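Local coordinates for galactose-binding like protein (Bacteroides thetaiotaomicron, PDB 7M1A) that is a SusE-like, calcium-binding protein of uncertain function, this piece being its galactose-binding-like domain, which may take part in carbohydrate recognition or breakdown, at residues Y91-C96 with I154-L159. Sequence-based numbering, arbitrary orientation.
Sequences YEVWGC and IRIKCL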
loop_
_atom_site.group_PDB
_atom_site.type_symbol
_atom_site.label_atom_id
_atom_site.label_comp_id
_atom_site.label_asym_id
_atom_site.label_seq_id
_atom_site.Cartn_x
_atom_site.Cartn_y
_atom_site.Cartn_z
ATOM N N TYR A 91 6.589 -1.495 -21.693
ATOM C CA TYR A 91 5.732 -1.799 -20.549
ATOM C C TYR A 91 4.291 -1.792 -21.011
ATOM O O TYR A 91 4.009 -1.401 -22.136
ATOM C CB TYR A 91 5.965 -0.796 -19.385
ATOM C CG TYR A 91 5.752 0.674 -19.685
ATOM C CD1 TYR A 91 6.702 1.438 -20.378
ATOM C CD2 TYR A 91 4.595 1.302 -19.230
ATOM C CE1 TYR A 91 6.491 2.802 -20.572
ATOM C CE2 TYR A 91 4.398 2.670 -19.425
ATOM C CZ TYR A 91 5.350 3.425 -20.095
ATOM O OH TYR A 91 5.155 4.771 -20.284
ATOM N N GLU A 92 3.419 -2.327 -20.148
ATOM C CA GLU A 92 2.035 -2.466 -20.549
ATOM C C GLU A 92 1.114 -1.936 -19.451
ATOM O O GLU A 92 1.451 -2.029 -18.259
ATOM C CB GLU A 92 1.644 -3.932 -20.782
ATOM C CG GLU A 92 2.393 -4.553 -21.952
ATOM C CD GLU A 92 2.280 -6.059 -22.035
ATOM O OE1 GLU A 92 1.761 -6.702 -21.109
ATOM O OE2 GLU A 92 2.599 -6.541 -23.094
ATOM N N VAL A 93 -0.056 -1.397 -19.835
ATOM C CA VAL A 93 -1.086 -1.001 -18.876
ATOM C C VAL A 93 -2.269 -1.915 -19.062
ATOM O O VAL A 93 -2.752 -2.039 -20.203
ATOM C CB VAL A 93 -1.497 0.500 -19.040
ATOM C CG1 VAL A 93 -2.450 0.924 -17.935
ATOM C CG2 VAL A 93 -0.255 1.364 -19.102
ATOM N N TRP A 94 -2.772 -2.508 -17.973
ATOM C CA TRP A 94 -3.875 -3.478 -18.015
ATOM C C TRP A 94 -4.956 -2.968 -17.057
ATOM O O TRP A 94 -4.697 -2.197 -16.106
ATOM C CB TRP A 94 -3.467 -4.903 -17.562
ATOM C CG TRP A 94 -2.492 -5.591 -18.439
ATOM C CD1 TRP A 94 -1.210 -5.179 -18.777
ATOM C CD2 TRP A 94 -2.723 -6.808 -19.161
ATOM N NE1 TRP A 94 -0.575 -6.198 -19.545
ATOM C CE2 TRP A 94 -1.522 -7.164 -19.825
ATOM C CE3 TRP A 94 -3.880 -7.586 -19.325
ATOM C CZ2 TRP A 94 -1.472 -8.330 -20.622
ATOM C CZ3 TRP A 94 -3.809 -8.781 -20.054
ATOM C CH2 TRP A 94 -2.603 -9.134 -20.680
ATOM N N GLY A 95 -6.222 -3.366 -17.286
ATOM C CA GLY A 95 -7.293 -2.924 -16.425
ATOM C C GLY A 95 -8.393 -3.965 -16.280
ATOM O O GLY A 95 -8.421 -5.009 -16.997
ATOM N N CYS A 96 -9.195 -3.810 -15.206
ATOM C CA CYS A 96 -10.434 -4.578 -15.095
ATOM C C CYS A 96 -11.465 -3.741 -14.355
ATOM O O CYS A 96 -11.168 -2.702 -13.808
ATOM C CB CYS A 96 -10.236 -5.959 -14.458
ATOM S SG CYS A 96 -9.625 -5.909 -12.743
ATOM N N ILE A 154 -6.116 -1.147 -12.139
ATOM C CA ILE A 154 -5.044 -1.053 -13.133
ATOM C C ILE A 154 -3.872 -1.916 -12.718
ATOM O O ILE A 154 -3.559 -2.039 -11.532
ATOM C CB ILE A 154 -4.563 0.399 -13.263
ATOM C CG1 ILE A 154 -5.699 1.303 -13.784
ATOM C CG2 ILE A 154 -3.355 0.525 -14.211
ATOM C CD1 ILE A 154 -6.131 1.086 -15.200
ATOM N N ARG A 155 -3.191 -2.518 -13.697
ATOM C CA ARG A 155 -1.883 -3.113 -13.485
ATOM C C ARG A 155 -0.886 -2.482 -14.461
ATOM O O ARG A 155 -1.210 -2.221 -15.648
ATOM C CB ARG A 155 -1.855 -4.632 -13.615
ATOM C CG ARG A 155 -2.409 -5.285 -12.383
ATOM C CD ARG A 155 -2.567 -6.783 -12.660
ATOM N NE ARG A 155 -1.997 -7.404 -11.428
ATOM C CZ ARG A 155 -1.817 -8.707 -11.329
ATOM N NH1 ARG A 155 -2.199 -9.532 -12.314
ATOM N NH2 ARG A 155 -1.207 -9.247 -10.278
ATOM N N ILE A 156 0.346 -2.311 -13.978
ATOM C CA ILE A 156 1.454 -1.973 -14.885
ATOM C C ILE A 156 2.458 -3.122 -14.851
ATOM O O ILE A 156 2.782 -3.668 -13.798
ATOM C CB ILE A 156 2.061 -0.618 -14.524
ATOM C CG1 ILE A 156 1.028 0.477 -14.931
ATOM C CG2 ILE A 156 3.404 -0.376 -15.224
ATOM C CD1 ILE A 156 1.404 1.887 -14.539
ATOM N N LYS A 157 2.827 -3.604 -16.067
ATOM C CA LYS A 157 3.819 -4.667 -16.242
ATOM C C LYS A 157 5.054 -4.092 -16.964
ATOM O O LYS A 157 4.919 -3.541 -18.050
ATOM C CB LYS A 157 3.160 -5.800 -17.030
ATOM C CG LYS A 157 4.057 -7.012 -17.323
ATOM C CD LYS A 157 3.379 -8.025 -18.347
ATOM C CE LYS A 157 4.158 -9.320 -18.343
ATOM N NZ LYS A 157 3.579 -10.363 -19.229
ATOM N N CYS A 158 6.251 -4.258 -16.360
ATOM C CA CYS A 158 7.483 -3.762 -16.972
ATOM C C CYS A 158 8.158 -4.908 -17.725
ATOM O O CYS A 158 8.780 -5.790 -17.097
ATOM C CB CYS A 158 8.407 -3.170 -15.906
ATOM S SG CYS A 158 9.743 -2.326 -16.797
ATOM N N LEU A 159 8.014 -4.919 -19.072
ATOM C CA LEU A 159 8.649 -5.968 -19.865
ATOM C C LEU A 159 10.163 -5.781 -19.953
ATOM O O LEU A 159 10.905 -6.759 -19.994
ATOM C CB LEU A 159 8.107 -5.974 -21.280
ATOM C CG LEU A 159 6.604 -6.125 -21.430
ATOM C CD1 LEU A 159 6.179 -5.915 -22.898
ATOM C CD2 LEU A 159 6.146 -7.502 -20.965
HETATM O O HOH W 1 2.267 -9.238 -21.413
#
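Glu-92 and Lys-157 face each other as a hydrogen-bonded antiparallel pair, and their side chains run side by side off the same face of the sheet. Glu-92 OE1 lies 3.5 Å from Lys-157 CD but 4.5 Å from its NZ, too far for a salt bridge; a water closes the gap, donating to Glu-92 OE1 (2.6 Å) and accepting from NZ. Lys-157 is extended throughout, with CG anti to its backbone N (chi1 180°), which carries NZ out to that water. Trp-94 NE1 donates a second hydrogen bond, 2.9 Å, to Glu-92 OE1, lying in the indole plane but reaching the carboxylate from above its plane. Leu-159 CD1 touches the other oxygen, Glu-92 OE2, at 3.6 Å. An alanine here in place of Glu-92 would probably leave Trp-94 NE1 and the water without their acceptor and Lys-157 without its nearby opposite charge.

The second hydrogen-bonded pair, Trp-94 with Arg-155, continues the ladder. On the reverse face Val-93 CG1 meets Ile-154 CG2 at 3.9 Å. The guanidinium of Arg-155 is engaged outside the pair, in a salt bridge with Asp-16 and a cation-pi contact with Trp-106. Within this jelly-roll-like beta sandwich, strand 88-96 is flanked by 110-116 and 151-158 by 56-66, while Ile-154 and Ile-156 pack against strand 169-176 of the other sheet.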